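PDB 5XBN: Wss1p from Saccharomyces cerevisiae FostersO, which probably acts as a DNA-dependent zinc metalloendopeptidase that cleaves DNA-binding proteins and takes part in the repair of toxic DNA-protein cross-links. Local coordinates for residues R21-N26 with L47-A52; I29-V34 with V66-E71; L92-S97 with E107-T112. All coordinates share one frame; numbering follows the deposited sequence.

Overall arrangement
The three contacts join successive parts of the WLM metalloprotease fold. Contact 1 lays the N-terminal segment 21-26 over helix 41-54. Contact 2 pairs strands 29-33 and 66-72, the first of these at one margin of the mixed sheet, and lies about 11 Å from contact 1, centre to centre. Their segments alternate along the chain. Contact 3, later in sequence and about 15 Å from each of the others between centres, packs strand 89-96 against helix 106-118. Strands 66-72 and 89-96 are sheet neighbours. Contacts 2 and 3, with Ile48 and Ile51 of helix 41-54, share a core against the helix that carries the zinc ligand His115, with His119 just past its end.

Contact 1: R21-N26 with L47-A52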
loop_
_atom_site.group_PDB
_atom_site.type_symbol
_atom_site.label_atom_id
_atom_site.label_comp_id
_atom_site.label_asym_id
_atom_site.label_seq_id
_atom_site.Cartn_x
_atom_site.Cartn_y
_atom_site.Cartn_z
ATOM N N ARG A 21 -6.855 -12.917 -13.548
ATOM C CA ARG A 21 -7.522 -13.237 -12.283
ATOM C C ARG A 21 -7.626 -12.068 -11.338
ATOM O O ARG A 21 -6.750 -11.201 -11.290
ATOM C CB ARG A 21 -6.786 -14.346 -11.540
ATOM C CG ARG A 21 -7.037 -15.705 -12.077
ATOM C CD ARG A 21 -5.804 -16.203 -12.765
ATOM N NE ARG A 21 -6.080 -17.483 -13.387
ATOM C CZ ARG A 21 -6.376 -17.641 -14.667
ATOM N NH1 ARG A 21 -6.397 -16.590 -15.484
ATOM N NH2 ARG A 21 -6.612 -18.860 -15.132
ATOM N N ILE A 22 -8.686 -12.066 -10.550
ATOM C CA ILE A 22 -8.776 -11.135 -9.438
ATOM C C ILE A 22 -7.974 -11.720 -8.277
ATOM O O ILE A 22 -8.165 -12.874 -7.900
ATOM C CB ILE A 22 -10.234 -10.895 -9.032
ATOM C CG1 ILE A 22 -11.018 -10.340 -10.228
ATOM C CG2 ILE A 22 -10.305 -9.968 -7.812
ATOM C CD1 ILE A 22 -12.469 -10.064 -9.934
ATOM N N PRO A 23 -7.047 -10.934 -7.714
ATOM C CA PRO A 23 -6.259 -11.422 -6.583
ATOM C C PRO A 23 -7.139 -11.831 -5.406
ATOM O O PRO A 23 -8.211 -11.225 -5.217
ATOM C CB PRO A 23 -5.392 -10.216 -6.222
ATOM C CG PRO A 23 -5.269 -9.456 -7.509
ATOM C CD PRO A 23 -6.624 -9.593 -8.148
ATOM N N HIS A 24 -6.711 -12.846 -4.651
ATOM C CA HIS A 24 -7.435 -13.268 -3.452
ATOM C C HIS A 24 -7.649 -12.065 -2.535
ATOM O O HIS A 24 -6.749 -11.245 -2.352
ATOM C CB HIS A 24 -6.681 -14.369 -2.697
ATOM C CG HIS A 24 -6.791 -15.735 -3.313
ATOM N ND1 HIS A 24 -5.824 -16.259 -4.146
ATOM C CD2 HIS A 24 -7.727 -16.704 -3.174
ATOM C CE1 HIS A 24 -6.180 -17.478 -4.522
ATOM N NE2 HIS A 24 -7.332 -17.770 -3.950
ATOM N N LYS A 25 -8.841 -11.950 -1.961
ATOM C CA LYS A 25 -9.131 -10.838 -1.069
ATOM C C LYS A 25 -8.324 -10.929 0.221
ATOM O O LYS A 25 -8.084 -12.012 0.752
ATOM C CB LYS A 25 -10.628 -10.788 -0.748
ATOM C CG LYS A 25 -11.502 -10.631 -1.973
ATOM C CD LYS A 25 -12.976 -10.596 -1.602
ATOM C CE LYS A 25 -13.853 -10.676 -2.835
ATOM N NZ LYS A 25 -15.291 -10.503 -2.479
ATOM N N ASN A 26 -7.882 -9.773 0.696
ATOM C CA ASN A 26 -7.214 -9.634 1.982
ATOM C C ASN A 26 -8.283 -9.379 3.045
ATOM O O ASN A 26 -8.965 -8.367 2.991
ATOM C CB ASN A 26 -6.197 -8.487 1.896
ATOM C CG ASN A 26 -5.450 -8.222 3.203
ATOM O OD1 ASN A 26 -5.846 -8.656 4.287
ATOM N ND2 ASN A 26 -4.359 -7.470 3.091
ATOM N N LEU A 47 -3.681 -3.918 -9.837
ATOM C CA LEU A 47 -2.439 -3.593 -9.150
ATOM C C LEU A 47 -2.666 -3.373 -7.654
ATOM O O LEU A 47 -1.966 -3.953 -6.831
ATOM C CB LEU A 47 -1.801 -2.362 -9.786
ATOM C CG LEU A 47 -0.478 -1.838 -9.232
ATOM C CD1 LEU A 47 0.565 -2.946 -9.165
ATOM C CD2 LEU A 47 0.005 -0.698 -10.109
ATOM N N ILE A 48 -3.658 -2.561 -7.291
ATOM C CA ILE A 48 -3.865 -2.283 -5.869
ATOM C C ILE A 48 -4.418 -3.529 -5.160
ATOM O O ILE A 48 -4.139 -3.758 -3.983
ATOM C CB ILE A 48 -4.796 -1.050 -5.650
ATOM C CG1 ILE A 48 -4.552 -0.438 -4.254
ATOM C CG2 ILE A 48 -6.251 -1.414 -5.841
ATOM C CD1 ILE A 48 -5.170 0.952 -4.076
ATOM N N LYS A 49 -5.151 -4.371 -5.884
ATOM C CA LYS A 49 -5.617 -5.620 -5.288
ATOM C C LYS A 49 -4.476 -6.595 -5.105
ATOM O O LYS A 49 -4.499 -7.398 -4.181
ATOM C CB LYS A 49 -6.712 -6.262 -6.142
ATOM C CG LYS A 49 -8.028 -5.511 -6.028
ATOM C CD LYS A 49 -9.160 -6.248 -6.735
ATOM C CE LYS A 49 -10.464 -5.475 -6.555
ATOM N NZ LYS A 49 -11.672 -6.229 -7.028
ATOM N N GLU A 50 -3.485 -6.536 -5.993
ATOM C CA GLU A 50 -2.325 -7.412 -5.845
ATOM C C GLU A 50 -1.487 -6.947 -4.657
ATOM O O GLU A 50 -0.964 -7.764 -3.914
ATOM C CB GLU A 50 -1.488 -7.453 -7.126
ATOM C CG GLU A 50 -0.301 -8.426 -7.085
ATOM C CD GLU A 50 -0.702 -9.896 -6.932
ATOM O OE1 GLU A 50 -1.865 -10.247 -7.217
ATOM O OE2 GLU A 50 0.160 -10.712 -6.537
ATOM N N ILE A 51 -1.369 -5.632 -4.480
ATOM C CA ILE A 51 -0.698 -5.097 -3.289
ATOM C C ILE A 51 -1.406 -5.595 -2.030
ATOM O O ILE A 51 -0.775 -6.112 -1.103
ATOM C CB ILE A 51 -0.686 -3.549 -3.288
ATOM C CG1 ILE A 51 0.175 -2.999 -4.424
ATOM C CG2 ILE A 51 -0.204 -3.002 -1.923
ATOM C CD1 ILE A 51 1.657 -3.104 -4.173
ATOM N N ALA A 52 -2.731 -5.461 -2.022
ATOM C CA ALA A 52 -3.557 -5.901 -0.892
ATOM C C ALA A 52 -3.355 -7.376 -0.592
ATOM O O ALA A 52 -3.200 -7.770 0.549
ATOM C CB ALA A 52 -5.026 -5.626 -1.170
HETATM O O HOH W 1 -6.841 -8.303 -2.955
#
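Pro23 lies against Lys49 and Glu50 where the N-terminal arm, extended with polyproline II-like backbone angles, passes over helix 41-54 of the metalloprotease domain. Proline suits this place: its ring restricts phi, which fits an extended course, and offers a compact apolar surface to the helix.

The van der Waals packing centres on that ring. Pro23 CG sits 3.8 Å from Lys49 CB, the two side chains crossing at about a right angle. Two oxygens also rest against ring carbons. The carbonyl O of Lys49 is 3.6 Å from Pro23 CB. Glu50 comes to the same ring from beside the helix: CG is anti to the backbone N (chi1 -176°) and the chain then bends at chi2, which carries OE1 to 3.5 Å from Pro23 CG. Lys49 instead runs out extended, and its methylene CD passes 4.0 Å from Ile22 CG2. A long, flexible lysine fits here because its aliphatic part can pack on isoleucine at the exposed border of the contact.

The polar links avoid the proline, which has no N-H to give. One water donates to His24 O and to Lys49 O, at 2.8 Å from the latter, tying an arm carbonyl to a helix carbonyl that could not bond to each other directly.

Asn26 makes the direct bond. It is buried beside Ala52, whose small methyl lets the arm come close, and Val55 and Met59 also touch it. Its OD1 accepts from His28 N, an Asx turn that leads toward strand 29-33 and holds the amide in place. The other end of that amide, ND2, donates to Ala52 O over 2.8 Å, with a bent N-H...O angle of 140° and the donor tilted 29° from the carbonyl plane.

Contact 2: I29-V34 with V66-E71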
loop_
_atom_site.group_PDB
_atom_site.type_symbol
_atom_site.label_atom_id
_atom_site.label_comp_id
_atom_site.label_asym_id
_atom_site.label_seq_id
_atom_site.Cartn_x
_atom_site.Cartn_y
_atom_site.Cartn_z
ATOM N N ILE A 29 -8.316 -5.879 4.863
ATOM C CA ILE A 29 -8.644 -4.632 4.180
ATOM C C ILE A 29 -10.080 -4.713 3.683
ATOM O O ILE A 29 -10.424 -5.602 2.912
ATOM C CB ILE A 29 -7.711 -4.374 2.996
ATOM C CG1 ILE A 29 -6.257 -4.358 3.478
ATOM C CG2 ILE A 29 -8.120 -3.077 2.283
ATOM C CD1 ILE A 29 -5.210 -4.266 2.364
ATOM N N GLN A 30 -10.933 -3.797 4.111
ATOM C CA GLN A 30 -12.349 -3.962 3.795
ATOM C C GLN A 30 -12.688 -3.595 2.343
ATOM O O GLN A 30 -13.554 -4.212 1.725
ATOM C CB GLN A 30 -13.197 -3.135 4.759
ATOM C CG GLN A 30 -13.143 -3.616 6.180
ATOM C CD GLN A 30 -13.977 -2.749 7.108
ATOM O OE1 GLN A 30 -15.148 -2.487 6.845
ATOM N NE2 GLN A 30 -13.363 -2.280 8.191
ATOM N N LYS A 31 -12.013 -2.601 1.786
ATOM C CA LYS A 31 -12.394 -2.094 0.470
ATOM C C LYS A 31 -11.189 -1.506 -0.231
ATOM O O LYS A 31 -10.390 -0.822 0.408
ATOM C CB LYS A 31 -13.483 -1.024 0.619
ATOM C CG LYS A 31 -13.996 -0.427 -0.678
ATOM C CD LYS A 31 -14.980 -1.348 -1.351
ATOM C CE LYS A 31 -15.851 -0.608 -2.361
ATOM N NZ LYS A 31 -15.067 -0.026 -3.483
ATOM N N VAL A 32 -11.055 -1.766 -1.532
ATOM C CA VAL A 32 -10.069 -1.040 -2.331
ATOM C C VAL A 32 -10.788 -0.222 -3.403
ATOM O O VAL A 32 -11.899 -0.554 -3.825
ATOM C CB VAL A 32 -9.033 -1.976 -2.990
ATOM C CG1 VAL A 32 -8.372 -2.838 -1.936
ATOM C CG2 VAL A 32 -9.682 -2.843 -4.039
ATOM N N ALA A 33 -10.172 0.870 -3.824
ATOM C CA ALA A 33 -10.738 1.659 -4.923
ATOM C C ALA A 33 -9.622 2.294 -5.726
ATOM O O ALA A 33 -8.535 2.513 -5.203
ATOM C CB ALA A 33 -11.681 2.723 -4.385
ATOM N N VAL A 34 -9.878 2.584 -7.000
ATOM C CA VAL A 34 -8.890 3.316 -7.788
ATOM C C VAL A 34 -9.559 4.498 -8.483
ATOM O O VAL A 34 -10.784 4.594 -8.502
ATOM C CB VAL A 34 -8.187 2.418 -8.832
ATOM C CG1 VAL A 34 -7.440 1.282 -8.133
ATOM C CG2 VAL A 34 -9.171 1.877 -9.850
ATOM N N VAL A 66 -7.085 -2.288 7.862
ATOM C CA VAL A 66 -7.309 -1.080 7.056
ATOM C C VAL A 66 -8.745 -1.111 6.534
ATOM O O VAL A 66 -9.204 -2.146 6.075
ATOM C CB VAL A 66 -6.328 -0.972 5.870
ATOM C CG1 VAL A 66 -6.695 0.208 4.945
ATOM C CG2 VAL A 66 -4.894 -0.819 6.370
ATOM N N THR A 67 -9.467 0.003 6.621
ATOM C CA THR A 67 -10.832 -0.002 6.116
ATOM C C THR A 67 -10.821 0.218 4.609
ATOM O O THR A 67 -11.324 -0.615 3.858
ATOM C CB THR A 67 -11.705 1.047 6.819
ATOM O OG1 THR A 67 -11.718 0.763 8.231
ATOM C CG2 THR A 67 -13.126 0.997 6.286
ATOM N N ASN A 68 -10.223 1.325 4.172
ATOM C CA ASN A 68 -10.113 1.646 2.748
ATOM C C ASN A 68 -8.672 1.738 2.288
ATOM O O ASN A 68 -7.885 2.452 2.903
ATOM C CB ASN A 68 -10.782 2.989 2.432
ATOM C CG ASN A 68 -12.268 2.975 2.695
ATOM O OD1 ASN A 68 -13.022 2.340 1.969
ATOM N ND2 ASN A 68 -12.695 3.685 3.732
ATOM N N LEU A 69 -8.347 1.047 1.200
ATOM C CA LEU A 69 -7.057 1.220 0.531
ATOM C C LEU A 69 -7.341 1.778 -0.850
ATOM O O LEU A 69 -7.947 1.101 -1.667
ATOM C CB LEU A 69 -6.301 -0.109 0.421
ATOM C CG LEU A 69 -5.007 -0.050 -0.399
ATOM C CD1 LEU A 69 -4.035 0.925 0.218
ATOM C CD2 LEU A 69 -4.394 -1.448 -0.521
ATOM N N VAL A 70 -6.905 3.001 -1.123
ATOM C CA VAL A 70 -7.334 3.662 -2.346
ATOM C C VAL A 70 -6.177 4.335 -3.078
ATOM O O VAL A 70 -5.145 4.652 -2.485
ATOM C CB VAL A 70 -8.436 4.718 -2.046
ATOM C CG1 VAL A 70 -9.664 4.080 -1.368
ATOM C CG2 VAL A 70 -7.890 5.818 -1.188
ATOM N N GLU A 71 -6.359 4.542 -4.382
ATOM C CA GLU A 71 -5.400 5.281 -5.200
ATOM C C GLU A 71 -5.624 6.784 -5.066
ATOM O O GLU A 71 -6.769 7.228 -4.984
ATOM C CB GLU A 71 -5.546 4.893 -6.667
ATOM C CG GLU A 71 -4.652 5.702 -7.593
ATOM C CD GLU A 71 -4.889 5.390 -9.051
ATOM O OE1 GLU A 71 -5.949 4.820 -9.383
ATOM O OE2 GLU A 71 -3.998 5.725 -9.857
HETATM O O HOH W 2 -10.376 -3.978 8.043
#
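Ile29 and Val66 lie side by side on the buried face of a parallel strand pair, pointing the same way with Ile29 CG1 4.1 Å from Val66 CB. Leu69 joins them: its CB meets Ile29 CG2 at 3.9 Å and its backbone bonds Val32's neighbours on both sides. Branched aliphatic residues suit this face, since they fill the layer between sheet and helices and need no polar partner.

The ladder is regular from Lys31 onward, with the two strand axes 4.7 Å apart and only 6° from parallel. Leu69 N donates to Lys31 O over 2.9 Å in a nearly straight bond of 170°, Leu69 O accepts from Ala33 N, and Ala33 O accepts from Glu71 N.

The opposite face is looser and meets solvent. Lys31 touches Asn68 OD1 with CB at 3.7 Å, then bends away so that NZ bonds its own strand at Val32 O, from above the carbonyl plane. Ala33 CB meets Val70 CG1 at 3.9 Å, a small apolar touch on this same face.

The solvent-side end of the pair is the corner at Thr67. There Gln30 N still bonds to Val66 O, but the link from Lys31 N to Thr67 O is weak. Gln30, extended, lies alongside Thr67, and a water joins Val66 O to Gln30 NE2, weakly on the glutamine side.

At the other end, Glu71 OE1 lies 3.3 Å from Val34 CB and accepts from Leu35 N, while OE2 forms a salt bridge with Arg95. Helix 41-54 meets Val32, Val34 and Leu69, and Met113 of helix 106-118 packs on Ile29 and Leu69. Helices 41-54 and 56-62 connect the two parallel strands in a beta-alpha-beta crossover, and strand 89-96 continues the sheet beyond 66-72.

Contact 3: L92-S97 with E107-T112; sequences LRLRCS and ECIMGT
Arg93, whose carbonyl oxygen O lies 4.1 Å from Ile109 CG1, sends its flat guanidinium away from the helix. On one face of that group Ser97 CB sits 3.4 Å above the plane, offset toward the rim, and Arg95 O lies at the edge, in plane. Arg93 NE bonds to Leu79 O and NH2 to Pro74 O, which fixes the orientation of the buried group and satisfies those N-H groups. Arginine suits this place because it can serve two carbonyls of the same connection between strands 66-72 and 81-84.

Toward helix 106-118 the side chains meet as hydrocarbon. Ile109 is the centre: with CG2 anti to the backbone N and CG1 anti to the carbonyl carbon (chi1 -57°), its CG2 bridges two leucines. This methyl meets Leu92 CD1 at 4.0 Å, the two side chains slanting across each other. It is also 4.0 Å from Leu94 CD2, but this leucine crosses at about a right angle, its CB leaving the backbone away from the helix before the branch swings back. A beta-branched residue fits, as the CG1-CD1 arm remains to lie along Leu94 and the carbonyls of Arg93 and Leu94.

One turn further along, Leu92 CD2 passes Thr112 CG2 at 3.7 Å, the side chains sliding by in opposite directions. Threonine offers its methyl to the leucine and keeps its hydroxyl on the other branch. Leu47 and Ile51 of helix 41-54 close over Ile109.

No hydrogen bond joins the two segments; they meet through apolar side chains and carbonyl-to-hydrocarbon contacts. The contact thus packs the part of the helix preceding His115 and Glu116, the probable active-site residue, with the Thr112 side chain about 8 Å from the zinc ion.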
loop_
_atom_site.group_PDB
_atom_site.type_symbol
_atom_site.label_atom_id
_atom_site.label_comp_id
_atom_site.label_asym_id
_atom_site.label_seq_id
_atom_site.Cartn_x
_atom_site.Cartn_y
_atom_site.Cartn_z
ATOM N N LEU A 92 -2.555 5.456 -1.778
ATOM C CA LEU A 92 -1.310 5.132 -2.468
ATOM C C LEU A 92 -1.279 5.772 -3.839
ATOM O O LEU A 92 -2.237 5.655 -4.589
ATOM C CB LEU A 92 -1.153 3.618 -2.646
ATOM C CG LEU A 92 -1.009 2.679 -1.441
ATOM C CD1 LEU A 92 -0.916 1.228 -1.949
ATOM C CD2 LEU A 92 0.210 3.061 -0.633
ATOM N N ARG A 93 -0.169 6.416 -4.175
ATOM C CA ARG A 93 0.091 6.819 -5.553
ATOM C C ARG A 93 0.508 5.590 -6.345
ATOM O O ARG A 93 1.452 4.904 -5.958
ATOM C CB ARG A 93 1.182 7.886 -5.624
ATOM C CG ARG A 93 1.473 8.334 -7.058
ATOM C CD ARG A 93 2.729 9.201 -7.117
ATOM N NE ARG A 93 2.547 10.525 -6.519
ATOM C CZ ARG A 93 2.026 11.569 -7.153
ATOM N NH1 ARG A 93 1.618 11.451 -8.411
ATOM N NH2 ARG A 93 1.917 12.735 -6.535
ATOM N N LEU A 94 -0.205 5.303 -7.433
ATOM C CA LEU A 94 0.092 4.145 -8.276
ATOM C C LEU A 94 0.805 4.537 -9.565
ATOM O O LEU A 94 1.419 3.703 -10.221
ATOM C CB LEU A 94 -1.193 3.400 -8.646
ATOM C CG LEU A 94 -2.063 2.839 -7.525
ATOM C CD1 LEU A 94 -3.243 2.109 -8.136
ATOM C CD2 LEU A 94 -1.269 1.912 -6.614
ATOM N N ARG A 95 0.706 5.811 -9.919
ATOM C CA ARG A 95 1.146 6.283 -11.230
ATOM C C ARG A 95 2.295 7.282 -11.145
ATOM O O ARG A 95 2.369 8.063 -10.202
ATOM C CB ARG A 95 -0.037 6.920 -11.959
ATOM C CG ARG A 95 -1.177 5.965 -12.228
ATOM C CD ARG A 95 -2.436 6.725 -12.588
ATOM N NE ARG A 95 -3.579 5.832 -12.681
ATOM C CZ ARG A 95 -3.927 5.189 -13.790
ATOM N NH1 ARG A 95 -3.217 5.357 -14.904
ATOM N NH2 ARG A 95 -4.981 4.382 -13.784
ATOM N N CYS A 96 3.176 7.270 -12.145
ATOM C CA CYS A 96 4.272 8.243 -12.214
ATOM C C CYS A 96 3.754 9.680 -12.214
ATOM O O CYS A 96 2.800 10.012 -12.924
ATOM C CB CYS A 96 5.133 7.996 -13.460
ATOM S SG CYS A 96 6.407 6.735 -13.233
ATOM N N SER A 97 4.392 10.531 -11.416
ATOM C CA SER A 97 3.898 11.885 -11.187
ATOM C C SER A 97 4.148 12.809 -12.376
ATOM O O SER A 97 3.629 13.922 -12.416
ATOM C CB SER A 97 4.537 12.477 -9.931
ATOM O OG SER A 97 5.947 12.545 -10.058
ATOM N N GLU A 107 7.642 -2.716 -6.627
ATOM C CA GLU A 107 8.557 -2.634 -5.489
ATOM C C GLU A 107 8.415 -1.303 -4.773
ATOM O O GLU A 107 8.408 -1.254 -3.543
ATOM C CB GLU A 107 10.014 -2.817 -5.932
ATOM C CG GLU A 107 10.227 -3.937 -6.929
ATOM C CD GLU A 107 10.108 -3.462 -8.367
ATOM O OE1 GLU A 107 9.050 -3.704 -8.992
ATOM O OE2 GLU A 107 11.077 -2.848 -8.874
ATOM N N CYS A 108 8.294 -0.235 -5.558
ATOM C CA CYS A 108 8.146 1.128 -5.052
ATOM C C CYS A 108 6.830 1.306 -4.314
ATOM O O CYS A 108 6.795 1.849 -3.212
ATOM C CB CYS A 108 8.221 2.143 -6.194
ATOM S SG CYS A 108 9.877 2.363 -6.886
ATOM N N ILE A 109 5.747 0.855 -4.937
ATOM C CA ILE A 109 4.430 0.922 -4.316
ATOM C C ILE A 109 4.381 0.091 -3.029
ATOM O O ILE A 109 3.838 0.540 -2.028
ATOM C CB ILE A 109 3.331 0.456 -5.283
ATOM C CG1 ILE A 109 3.371 1.310 -6.555
ATOM C CG2 ILE A 109 1.959 0.566 -4.619
ATOM C CD1 ILE A 109 2.463 0.806 -7.662
HETATM N N MSE A 110 4.951 -1.111 -3.040
HETATM C CA MSE A 110 4.945 -1.938 -1.833
HETATM C C MSE A 110 5.710 -1.248 -0.711
HETATM O O MSE A 110 5.347 -1.359 0.464
HETATM C CB MSE A 110 5.551 -3.317 -2.090
HETATM C CG MSE A 110 5.632 -4.206 -0.832
HETATM SE SE MSE A 110 3.896 -4.534 0.000
HETATM C CE MSE A 110 3.078 -5.076 -1.700
ATOM N N GLY A 111 6.771 -0.534 -1.082
ATOM C CA GLY A 111 7.576 0.160 -0.095
ATOM C C GLY A 111 6.759 1.233 0.577
ATOM O O GLY A 111 6.809 1.403 1.794
ATOM N N THR A 112 5.989 1.955 -0.227
ATOM C CA THR A 112 5.091 2.973 0.299
ATOM C C THR A 112 3.965 2.359 1.122
ATOM O O THR A 112 3.571 2.899 2.168
ATOM C CB THR A 112 4.515 3.811 -0.842
ATOM O OG1 THR A 112 5.588 4.531 -1.453
ATOM C CG2 THR A 112 3.470 4.796 -0.317
#